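PDB 2B4W: uncharacterized protein from Leishmania major, which is of unknown function but belongs to the DUF1861 family, in a clan of beta-propeller proteins that includes the beta-fructosidases. Local coordinates for residues Ala10-Tyr15 / Thr246-Pro251; Val35-Lys40 / His44-Val49; Tyr113-Thr118 / Leu122-Arg127. All blocks are in the same frame, centred on the assembly; numbering follows the deposited sequence.

In the fold
The three contacts differ in burial and in span. Interaction 2 is buried and interaction 3 lies at the surface; each ties the strands of one hairpin, but in different sheets. Interaction 1, partly buried, joins segments more than 200 residues apart, so both hairpins fall inside the chain loop that it closes, and interaction 3 lies on the far side of the chain's centre from it. Chemistry follows place: a lysine, a serine and a sulfur in interaction 1, aromatic rings flanking a single hydrogen-bonded antiparallel pair in interaction 2, and a bulged ladder with rings in interaction 3. Interactions 2 and 3 touch, with Y39 OH 2.8 Å from T118 OG1 in a weak hydrogen bond.

Interaction 1. Residues Ala10-Tyr15 / Thr246-Pro251; sequences ANKRVY and TKSCYP
The connection leaving the N-terminal helix 3-11 packs against a short 3-10 segment, residues 247-249, and K12 and V14 meet S248 and C249 there. This is a small contact of 183 Å², closing a chain loop that holds most of the fold's strands. The K12 side chain starts with CG tucked over its own main chain (chi1 61°) and is extended from there, so that it runs past the cysteine to the serine: CD comes 3.9 Å from C249 SG, and farther out NZ makes a weak hydrogen bond of 3.0 Å to S248 OG. V14 approaches the same cysteine with both branches, CG2 lying 4.1 Å from SG and CG1 4.1 Å from the C249 carbonyl O. The sulfur is held from within its own turn, since T246 N donates to C249 SG over 3.5 Å at 162°; T246 O in turn accepts from C249 N at 3.0 Å. Around the contact, E9 of the helix takes hydrogen bonds from S248 OG and T246 OG1 through its two carboxylate oxygens, while F8 and I291 pack on C249. The chemistry is therefore split: the buried thiol meets carbon atoms of K12 and V14, whereas the lysine ammonium reaches the exposed serine, whose hydroxyl links it, weakly, to the helix carboxylate of E9.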
loop_
_atom_site.group_PDB
_atom_site.type_symbol
_atom_site.label_atom_id
_atom_site.label_comp_id
_atom_site.label_asym_id
_atom_site.label_seq_id
_atom_site.Cartn_x
_atom_site.Cartn_y
_atom_site.Cartn_z
ATOM N N ALA A 10 22.071 -5.513 -7.698
ATOM C CA ALA A 10 22.953 -6.274 -8.565
ATOM C C ALA A 10 22.191 -7.357 -9.314
ATOM O O ALA A 10 22.453 -7.664 -10.476
ATOM C CB ALA A 10 24.065 -6.891 -7.728
ATOM N N ASN A 11 21.228 -7.938 -8.598
ATOM C CA ASN A 11 20.477 -9.064 -9.128
ATOM C C ASN A 11 19.068 -8.729 -9.570
ATOM O O ASN A 11 18.252 -9.631 -9.795
ATOM C CB ASN A 11 20.449 -10.143 -8.026
ATOM C CG ASN A 11 21.821 -10.767 -7.848
ATOM O OD1 ASN A 11 22.407 -11.232 -8.831
ATOM N ND2 ASN A 11 22.326 -10.762 -6.619
ATOM N N LYS A 12 18.691 -7.459 -9.721
ATOM C CA LYS A 12 17.252 -7.217 -9.909
ATOM C C LYS A 12 16.719 -7.724 -11.237
ATOM O O LYS A 12 17.377 -7.835 -12.269
ATOM C CB LYS A 12 16.962 -5.738 -9.686
ATOM C CG LYS A 12 17.667 -4.793 -10.627
ATOM C CD LYS A 12 17.443 -3.335 -10.218
ATOM C CE LYS A 12 18.396 -2.431 -10.992
ATOM N NZ LYS A 12 17.865 -1.042 -11.121
ATOM N N ARG A 13 15.435 -8.099 -11.209
ATOM C CA ARG A 13 14.812 -8.761 -12.358
ATOM C C ARG A 13 13.466 -8.120 -12.665
ATOM O O ARG A 13 12.416 -8.442 -12.112
ATOM C CB ARG A 13 14.700 -10.259 -12.079
ATOM C CG ARG A 13 14.476 -11.149 -13.274
ATOM C CD ARG A 13 14.129 -12.589 -12.966
ATOM N NE ARG A 13 15.086 -13.310 -12.178
ATOM C CZ ARG A 13 14.971 -13.944 -11.027
ATOM N NH1 ARG A 13 13.827 -14.008 -10.361
ATOM N NH2 ARG A 13 16.042 -14.541 -10.510
ATOM N N VAL A 14 13.527 -7.142 -13.557
ATOM C CA VAL A 14 12.478 -6.236 -13.949
ATOM C C VAL A 14 12.187 -6.367 -15.441
ATOM O O VAL A 14 13.124 -6.242 -16.214
ATOM C CB VAL A 14 12.864 -4.765 -13.680
ATOM C CG1 VAL A 14 11.675 -3.826 -13.848
ATOM C CG2 VAL A 14 13.465 -4.645 -12.294
ATOM N N TYR A 15 10.928 -6.583 -15.792
ATOM C CA TYR A 15 10.543 -6.859 -17.162
ATOM C C TYR A 15 9.973 -5.657 -17.875
ATOM O O TYR A 15 9.915 -5.611 -19.097
ATOM C CB TYR A 15 9.482 -7.959 -17.177
ATOM C CG TYR A 15 9.960 -9.252 -16.585
ATOM C CD1 TYR A 15 9.980 -9.418 -15.206
ATOM C CD2 TYR A 15 10.391 -10.297 -17.387
ATOM C CE1 TYR A 15 10.422 -10.597 -14.659
ATOM C CE2 TYR A 15 10.829 -11.486 -16.834
ATOM C CZ TYR A 15 10.839 -11.638 -15.460
ATOM O OH TYR A 15 11.276 -12.811 -14.871
ATOM N N THR A 246 13.201 -1.164 -5.740
ATOM C CA THR A 246 13.867 0.041 -5.300
ATOM C C THR A 246 13.653 1.119 -6.360
ATOM O O THR A 246 13.094 0.862 -7.431
ATOM C CB THR A 246 15.382 -0.146 -5.117
ATOM O OG1 THR A 246 15.886 -0.577 -6.390
ATOM C CG2 THR A 246 15.751 -1.248 -4.141
ATOM N N LYS A 247 14.131 2.300 -6.036
ATOM C CA LYS A 247 14.125 3.529 -6.816
ATOM C C LYS A 247 14.690 3.323 -8.217
ATOM O O LYS A 247 14.162 3.817 -9.211
ATOM C CB LYS A 247 14.960 4.620 -6.124
ATOM C CG LYS A 247 14.533 6.044 -6.113
ATOM C CD LYS A 247 13.671 6.517 -7.250
ATOM C CE LYS A 247 13.658 8.049 -7.296
ATOM N NZ LYS A 247 14.305 8.484 -8.563
ATOM N N SER A 248 15.812 2.595 -8.296
ATOM C CA SER A 248 16.458 2.404 -9.586
ATOM C C SER A 248 15.702 1.456 -10.504
ATOM O O SER A 248 16.105 1.297 -11.665
ATOM C CB SER A 248 17.856 1.808 -9.392
ATOM O OG SER A 248 17.691 0.597 -8.666
ATOM N N CYS A 249 14.653 0.820 -10.003
ATOM C CA CYS A 249 13.836 -0.097 -10.780
ATOM C C CYS A 249 12.841 0.596 -11.702
ATOM O O CYS A 249 12.368 0.013 -12.676
ATOM C CB CYS A 249 12.996 -0.967 -9.833
ATOM S SG CYS A 249 13.959 -2.210 -8.988
ATOM N N TYR A 250 12.523 1.822 -11.324
ATOM C CA TYR A 250 11.579 2.725 -11.948
ATOM C C TYR A 250 12.326 3.788 -12.737
ATOM O O TYR A 250 13.473 4.073 -12.409
ATOM C CB TYR A 250 10.687 3.399 -10.885
ATOM C CG TYR A 250 9.975 2.387 -10.010
ATOM C CD1 TYR A 250 10.587 1.793 -8.918
ATOM C CD2 TYR A 250 8.660 2.031 -10.298
ATOM C CE1 TYR A 250 9.935 0.862 -8.115
ATOM C CE2 TYR A 250 8.007 1.107 -9.505
ATOM C CZ TYR A 250 8.631 0.526 -8.430
ATOM O OH TYR A 250 7.935 -0.388 -7.658
ATOM N N PRO A 251 11.710 4.371 -13.743
ATOM C CA PRO A 251 12.415 5.420 -14.479
ATOM C C PRO A 251 12.883 6.547 -13.558
ATOM O O PRO A 251 12.397 6.808 -12.458
ATOM C CB PRO A 251 11.370 5.939 -15.463
ATOM C CG PRO A 251 10.403 4.810 -15.625
ATOM C CD PRO A 251 10.377 4.118 -14.291
#

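Interaction 2. Residues Val35-Lys40 / His44-Val49; sequences VPFSYK and HIYGRV
H44, paired with F37 across the hairpin, can be followed from CB outward. Its CB lies over one face of the F37 ring, 3.8 Å from the centroid and 25° off the normal, a CH-pi contact whose nearest pair is H44 CB to F37 CZ at 3.4 Å. CG is already passing the rim of that ring, because the imidazole and phenyl planes, although only 18° apart, are slid so far that they barely overlap. ND1 makes a weak hydrogen bond back to K42 O, two residues earlier in the same strand. Y39 O lies at the imidazole edge, near its plane, 3.3 Å from CE1. The main chain fixes this pairing: F37 N donates to H44 O at 3.0 Å and H44 N to F37 O at 2.9 Å, a single hydrogen-bonded antiparallel pair. In F37 a chi1 of 60° turns the phenyl group toward the opposing strand, where it reaches Y46; there F37 CE1 is 3.5 Å from Y46 CE2, the two planes again being slid apart. On the other side of the strand from these rings, P36 CG meets I45 CD1 at 3.9 Å. Strand 42-50 also pairs with strand 59-67, whose L62 packs on F37 and Y46, and strand 37-39 runs parallel to strand 308-309. From the adjoining four-stranded sheet, I86 of strand 84-89 and M93 of strand 92-100 close on the same two rings, so the cluster sits at the junction of two sheets.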
loop_
_atom_site.group_PDB
_atom_site.type_symbol
_atom_site.label_atom_id
_atom_site.label_comp_id
_atom_site.label_asym_id
_atom_site.label_seq_id
_atom_site.Cartn_x
_atom_site.Cartn_y
_atom_site.Cartn_z
ATOM N N VAL A 35 -3.418 0.489 -4.104
ATOM C CA VAL A 35 -3.247 -0.463 -5.227
ATOM C C VAL A 35 -4.306 -0.170 -6.251
ATOM O O VAL A 35 -5.415 0.283 -5.908
ATOM C CB VAL A 35 -3.346 -1.912 -4.725
ATOM C CG1 VAL A 35 -4.737 -2.157 -4.185
ATOM C CG2 VAL A 35 -3.038 -2.869 -5.851
ATOM N N PRO A 36 -4.117 -0.347 -7.549
ATOM C CA PRO A 36 -5.285 -0.205 -8.425
ATOM C C PRO A 36 -6.406 -1.181 -8.099
ATOM O O PRO A 36 -6.210 -2.197 -7.436
ATOM C CB PRO A 36 -4.698 -0.532 -9.815
ATOM C CG PRO A 36 -3.277 -0.063 -9.656
ATOM C CD PRO A 36 -2.892 -0.629 -8.307
ATOM N N PHE A 37 -7.613 -0.885 -8.597
ATOM C CA PHE A 37 -8.775 -1.737 -8.328
ATOM C C PHE A 37 -9.700 -1.577 -9.529
ATOM O O PHE A 37 -9.359 -0.761 -10.389
ATOM C CB PHE A 37 -9.526 -1.385 -7.047
ATOM C CG PHE A 37 -10.091 0.032 -7.004
ATOM C CD1 PHE A 37 -9.300 1.127 -6.680
ATOM C CD2 PHE A 37 -11.418 0.261 -7.290
ATOM C CE1 PHE A 37 -9.844 2.404 -6.643
ATOM C CE2 PHE A 37 -11.982 1.517 -7.253
ATOM C CZ PHE A 37 -11.186 2.604 -6.919
ATOM N N SER A 38 -10.806 -2.299 -9.588
ATOM C CA SER A 38 -11.744 -2.081 -10.700
ATOM C C SER A 38 -13.143 -1.798 -10.182
ATOM O O SER A 38 -13.553 -2.318 -9.142
ATOM C CB SER A 38 -11.739 -3.308 -11.629
ATOM O OG SER A 38 -13.025 -3.888 -11.662
ATOM N N TYR A 39 -13.883 -0.966 -10.897
ATOM C CA TYR A 39 -15.237 -0.592 -10.531
ATOM C C TYR A 39 -15.952 -0.144 -11.802
ATOM O O TYR A 39 -15.317 0.503 -12.636
ATOM C CB TYR A 39 -15.190 0.484 -9.466
ATOM C CG TYR A 39 -16.483 0.982 -8.887
ATOM C CD1 TYR A 39 -17.308 0.131 -8.161
ATOM C CD2 TYR A 39 -16.888 2.307 -9.049
ATOM C CE1 TYR A 39 -18.507 0.560 -7.609
ATOM C CE2 TYR A 39 -18.079 2.741 -8.508
ATOM C CZ TYR A 39 -18.882 1.871 -7.795
ATOM O OH TYR A 39 -20.063 2.315 -7.259
ATOM N N LYS A 40 -17.211 -0.522 -11.946
ATOM C CA LYS A 40 -18.043 -0.124 -13.083
ATOM C C LYS A 40 -17.319 -0.298 -14.418
ATOM O O LYS A 40 -17.424 0.500 -15.358
ATOM C CB LYS A 40 -18.526 1.322 -12.934
ATOM C CG LYS A 40 -19.758 1.561 -12.077
ATOM C CD LYS A 40 -20.023 3.050 -11.859
ATOM C CE LYS A 40 -21.359 3.310 -11.188
ATOM N NZ LYS A 40 -21.429 4.560 -10.386
ATOM N N HIS A 44 -9.266 1.774 -11.744
ATOM C CA HIS A 44 -9.206 3.013 -10.978
ATOM C C HIS A 44 -8.027 2.943 -9.999
ATOM O O HIS A 44 -7.416 1.905 -9.737
ATOM C CB HIS A 44 -10.460 3.260 -10.188
ATOM C CG HIS A 44 -11.710 3.568 -10.925
ATOM N ND1 HIS A 44 -12.507 2.595 -11.479
ATOM C CD2 HIS A 44 -12.317 4.760 -11.185
ATOM C CE1 HIS A 44 -13.542 3.188 -12.050
ATOM N NE2 HIS A 44 -13.467 4.503 -11.899
ATOM N N ILE A 45 -7.706 4.118 -9.476
ATOM C CA ILE A 45 -6.666 4.233 -8.464
ATOM C C ILE A 45 -6.925 5.485 -7.608
ATOM O O ILE A 45 -7.371 6.496 -8.150
ATOM C CB ILE A 45 -5.255 4.249 -9.055
ATOM C CG1 ILE A 45 -4.223 3.880 -8.007
ATOM C CG2 ILE A 45 -4.895 5.571 -9.721
ATOM C CD1 ILE A 45 -2.801 3.670 -8.470
ATOM N N TYR A 46 -6.679 5.368 -6.303
ATOM C CA TYR A 46 -6.637 6.563 -5.462
ATOM C C TYR A 46 -5.197 7.060 -5.385
ATOM O O TYR A 46 -4.272 6.260 -5.237
ATOM C CB TYR A 46 -7.115 6.313 -4.034
ATOM C CG TYR A 46 -8.564 5.933 -3.925
ATOM C CD1 TYR A 46 -9.584 6.876 -3.966
ATOM C CD2 TYR A 46 -8.891 4.592 -3.769
ATOM C CE1 TYR A 46 -10.920 6.502 -3.862
ATOM C CE2 TYR A 46 -10.207 4.219 -3.669
ATOM C CZ TYR A 46 -11.211 5.166 -3.713
ATOM O OH TYR A 46 -12.492 4.705 -3.606
ATOM N N GLY A 47 -5.006 8.365 -5.462
ATOM C CA GLY A 47 -3.685 8.949 -5.332
ATOM C C GLY A 47 -3.644 10.045 -4.275
ATOM O O GLY A 47 -4.621 10.735 -3.976
ATOM N N ARG A 48 -2.448 10.168 -3.724
ATOM C CA ARG A 48 -2.131 11.257 -2.801
ATOM C C ARG A 48 -1.626 12.411 -3.647
ATOM O O ARG A 48 -0.666 12.233 -4.419
ATOM C CB ARG A 48 -1.143 10.802 -1.752
ATOM C CG ARG A 48 -0.419 11.817 -0.920
ATOM C CD ARG A 48 0.772 11.220 -0.150
ATOM N NE ARG A 48 1.271 12.176 0.799
ATOM C CZ ARG A 48 1.990 12.111 1.876
ATOM N NH1 ARG A 48 2.510 11.016 2.379
ATOM N NH2 ARG A 48 2.230 13.261 2.526
ATOM N N VAL A 49 -2.322 13.510 -3.597
ATOM C CA VAL A 49 -2.128 14.720 -4.358
ATOM C C VAL A 49 -1.636 15.870 -3.467
ATOM O O VAL A 49 -2.261 16.340 -2.528
ATOM C CB VAL A 49 -3.423 15.118 -5.079
ATOM C CG1 VAL A 49 -3.147 16.208 -6.102
ATOM C CG2 VAL A 49 -3.995 13.868 -5.739
#

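Interaction 3. Residues Tyr113-Thr118 / Leu122-Arg127; sequences YFYRGT and LTYFTR
F125 and R116 share a first torsion that folds CG back above the residue's own backbone (chi1 72° for F125), and this brings the arginine chain across the phenyl face: R116 CD lies 4.0 Å from the F125 centroid. The guanidinium carbon stands nearly over the ring centre but too high for more than a weak cation-pi attraction, and NH2 forms a salt bridge with E92, so CD makes the close contact. The opposite face of F125 has T126 CG2 over it, and F125 CE1 touches F114 CB at 3.7 Å. On the other side of the hairpin, Y124 holds CG anti to its N (chi1 172°). That torsion points its ring edge at two faces, both edge-to-face pairs: Y113, inclined, with centroids 5.0 Å apart, and Y115, nearly perpendicular, with planes at 80°. Near the turn L122 CB packs on Y115 CB at 3.8 Å. The main chain explains why F125 and T126 both front F114: F114 O accepts from F125 N at 2.8 Å and, weakly, from T126 N at 3.3 Å, while F114 N donates to T126 O. Past this point the ladder resumes one residue out of step, with R116 and T123 bonded both ways, T123 N to R116 O at 2.7 Å. Two neighbours sharing one carbonyl is the signature of a classic beta bulge. It lies here in the hairpin of strands 110-116 and 121-127, the outer half of a four-stranded antiparallel sheet of the kind that forms a propeller blade, consistent with the clan.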
loop_
_atom_site.group_PDB
_atom_site.type_symbol
_atom_site.label_atom_id
_atom_site.label_comp_id
_atom_site.label_asym_id
_atom_site.label_seq_id
_atom_site.Cartn_x
_atom_site.Cartn_y
_atom_site.Cartn_z
ATOM N N TYR A 113 -7.655 6.609 9.376
ATOM C CA TYR A 113 -9.088 6.728 9.205
ATOM C C TYR A 113 -9.635 5.675 8.231
ATOM O O TYR A 113 -9.023 5.475 7.176
ATOM C CB TYR A 113 -9.491 8.091 8.645
ATOM C CG TYR A 113 -9.784 9.213 9.595
ATOM C CD1 TYR A 113 -9.270 9.268 10.883
ATOM C CD2 TYR A 113 -10.606 10.251 9.157
ATOM C CE1 TYR A 113 -9.574 10.333 11.714
ATOM C CE2 TYR A 113 -10.911 11.316 9.982
ATOM C CZ TYR A 113 -10.389 11.344 11.259
ATOM O OH TYR A 113 -10.705 12.417 12.062
ATOM N N PHE A 114 -10.757 5.060 8.591
ATOM C CA PHE A 114 -11.367 3.967 7.842
ATOM C C PHE A 114 -12.816 4.309 7.490
ATOM O O PHE A 114 -13.556 4.818 8.329
ATOM C CB PHE A 114 -11.353 2.639 8.608
ATOM C CG PHE A 114 -9.988 1.977 8.688
ATOM C CD1 PHE A 114 -9.080 2.348 9.666
ATOM C CD2 PHE A 114 -9.658 0.989 7.773
ATOM C CE1 PHE A 114 -7.844 1.737 9.724
ATOM C CE2 PHE A 114 -8.426 0.368 7.841
ATOM C CZ PHE A 114 -7.524 0.755 8.802
ATOM N N TYR A 115 -13.164 4.010 6.262
ATOM C CA TYR A 115 -14.409 4.259 5.573
ATOM C C TYR A 115 -14.857 2.952 4.918
ATOM O O TYR A 115 -14.009 2.147 4.517
ATOM C CB TYR A 115 -14.319 5.307 4.465
ATOM C CG TYR A 115 -13.703 6.616 4.872
ATOM C CD1 TYR A 115 -12.350 6.670 5.170
ATOM C CD2 TYR A 115 -14.459 7.778 4.960
ATOM C CE1 TYR A 115 -11.756 7.852 5.548
ATOM C CE2 TYR A 115 -13.873 8.978 5.344
ATOM C CZ TYR A 115 -12.521 8.995 5.632
ATOM O OH TYR A 115 -11.883 10.155 6.011
ATOM N N ARG A 116 -16.161 2.790 4.816
ATOM C CA ARG A 116 -16.673 1.579 4.162
ATOM C C ARG A 116 -17.736 1.967 3.145
ATOM O O ARG A 116 -18.356 3.035 3.214
ATOM C CB ARG A 116 -17.228 0.584 5.174
ATOM C CG ARG A 116 -18.391 1.118 5.998
ATOM C CD ARG A 116 -18.631 0.222 7.216
ATOM N NE ARG A 116 -19.323 -0.999 6.806
ATOM C CZ ARG A 116 -19.366 -2.141 7.479
ATOM N NH1 ARG A 116 -18.754 -2.272 8.649
ATOM N NH2 ARG A 116 -20.039 -3.169 6.966
ATOM N N GLY A 117 -17.929 1.088 2.168
ATOM C CA GLY A 117 -18.959 1.337 1.186
ATOM C C GLY A 117 -18.609 0.842 -0.203
ATOM O O GLY A 117 -18.055 -0.238 -0.400
ATOM N N THR A 118 -18.986 1.669 -1.166
ATOM C CA THR A 118 -18.599 1.515 -2.561
ATOM C C THR A 118 -17.581 2.606 -2.861
ATOM O O THR A 118 -17.543 3.581 -2.107
ATOM C CB THR A 118 -19.846 1.565 -3.459
ATOM O OG1 THR A 118 -19.548 1.077 -4.770
ATOM C CG2 THR A 118 -20.274 3.006 -3.631
ATOM N N LEU A 122 -18.275 6.262 0.269
ATOM C CA LEU A 122 -17.505 5.814 1.412
ATOM C C LEU A 122 -17.898 6.517 2.691
ATOM O O LEU A 122 -17.972 7.736 2.774
ATOM C CB LEU A 122 -16.008 6.017 1.127
ATOM C CG LEU A 122 -15.519 5.190 -0.074
ATOM C CD1 LEU A 122 -14.145 5.611 -0.547
ATOM C CD2 LEU A 122 -15.556 3.698 0.282
ATOM N N THR A 123 -18.183 5.722 3.709
ATOM C CA THR A 123 -18.714 6.298 4.938
ATOM C C THR A 123 -17.721 6.041 6.068
ATOM O O THR A 123 -17.449 4.876 6.315
ATOM C CB THR A 123 -20.080 5.707 5.329
ATOM O OG1 THR A 123 -21.060 5.976 4.318
ATOM C CG2 THR A 123 -20.597 6.361 6.611
ATOM N N TYR A 124 -17.217 7.104 6.687
ATOM C CA TYR A 124 -16.310 6.935 7.812
ATOM C C TYR A 124 -16.885 5.958 8.820
ATOM O O TYR A 124 -18.075 6.007 9.146
ATOM C CB TYR A 124 -16.035 8.310 8.466
ATOM C CG TYR A 124 -15.246 8.158 9.750
ATOM C CD1 TYR A 124 -13.870 8.000 9.693
ATOM C CD2 TYR A 124 -15.845 8.173 11.004
ATOM C CE1 TYR A 124 -13.124 7.860 10.849
ATOM C CE2 TYR A 124 -15.111 8.023 12.163
ATOM C CZ TYR A 124 -13.745 7.869 12.079
ATOM O OH TYR A 124 -13.018 7.722 13.231
ATOM N N PHE A 125 -16.093 5.041 9.381
ATOM C CA PHE A 125 -16.693 4.272 10.476
ATOM C C PHE A 125 -15.719 4.102 11.638
ATOM O O PHE A 125 -16.162 3.818 12.759
ATOM C CB PHE A 125 -17.269 2.924 10.018
ATOM C CG PHE A 125 -16.257 1.849 9.662
ATOM C CD1 PHE A 125 -15.585 1.912 8.454
ATOM C CD2 PHE A 125 -15.958 0.784 10.491
ATOM C CE1 PHE A 125 -14.653 0.952 8.108
ATOM C CE2 PHE A 125 -15.037 -0.193 10.162
ATOM C CZ PHE A 125 -14.368 -0.097 8.954
ATOM N N THR A 126 -14.407 4.252 11.515
ATOM C CA THR A 126 -13.524 3.988 12.648
ATOM C C THR A 126 -12.109 4.454 12.305
ATOM O O THR A 126 -11.903 4.924 11.184
ATOM C CB THR A 126 -13.500 2.509 13.041
ATOM O OG1 THR A 126 -13.137 2.375 14.423
ATOM C CG2 THR A 126 -12.419 1.773 12.254
ATOM N N ARG A 127 -11.196 4.335 13.265
ATOM C CA ARG A 127 -9.839 4.821 13.133
ATOM C C ARG A 127 -8.883 4.140 14.101
ATOM O O ARG A 127 -9.276 3.487 15.056
ATOM C CB ARG A 127 -9.783 6.339 13.383
ATOM C CG ARG A 127 -10.272 6.677 14.799
ATOM C CD ARG A 127 -9.228 7.558 15.457
ATOM N NE ARG A 127 -9.679 8.226 16.659
ATOM C CZ ARG A 127 -9.315 8.018 17.911
ATOM N NH1 ARG A 127 -8.423 7.104 18.278
ATOM N NH2 ARG A 127 -9.879 8.768 18.860
#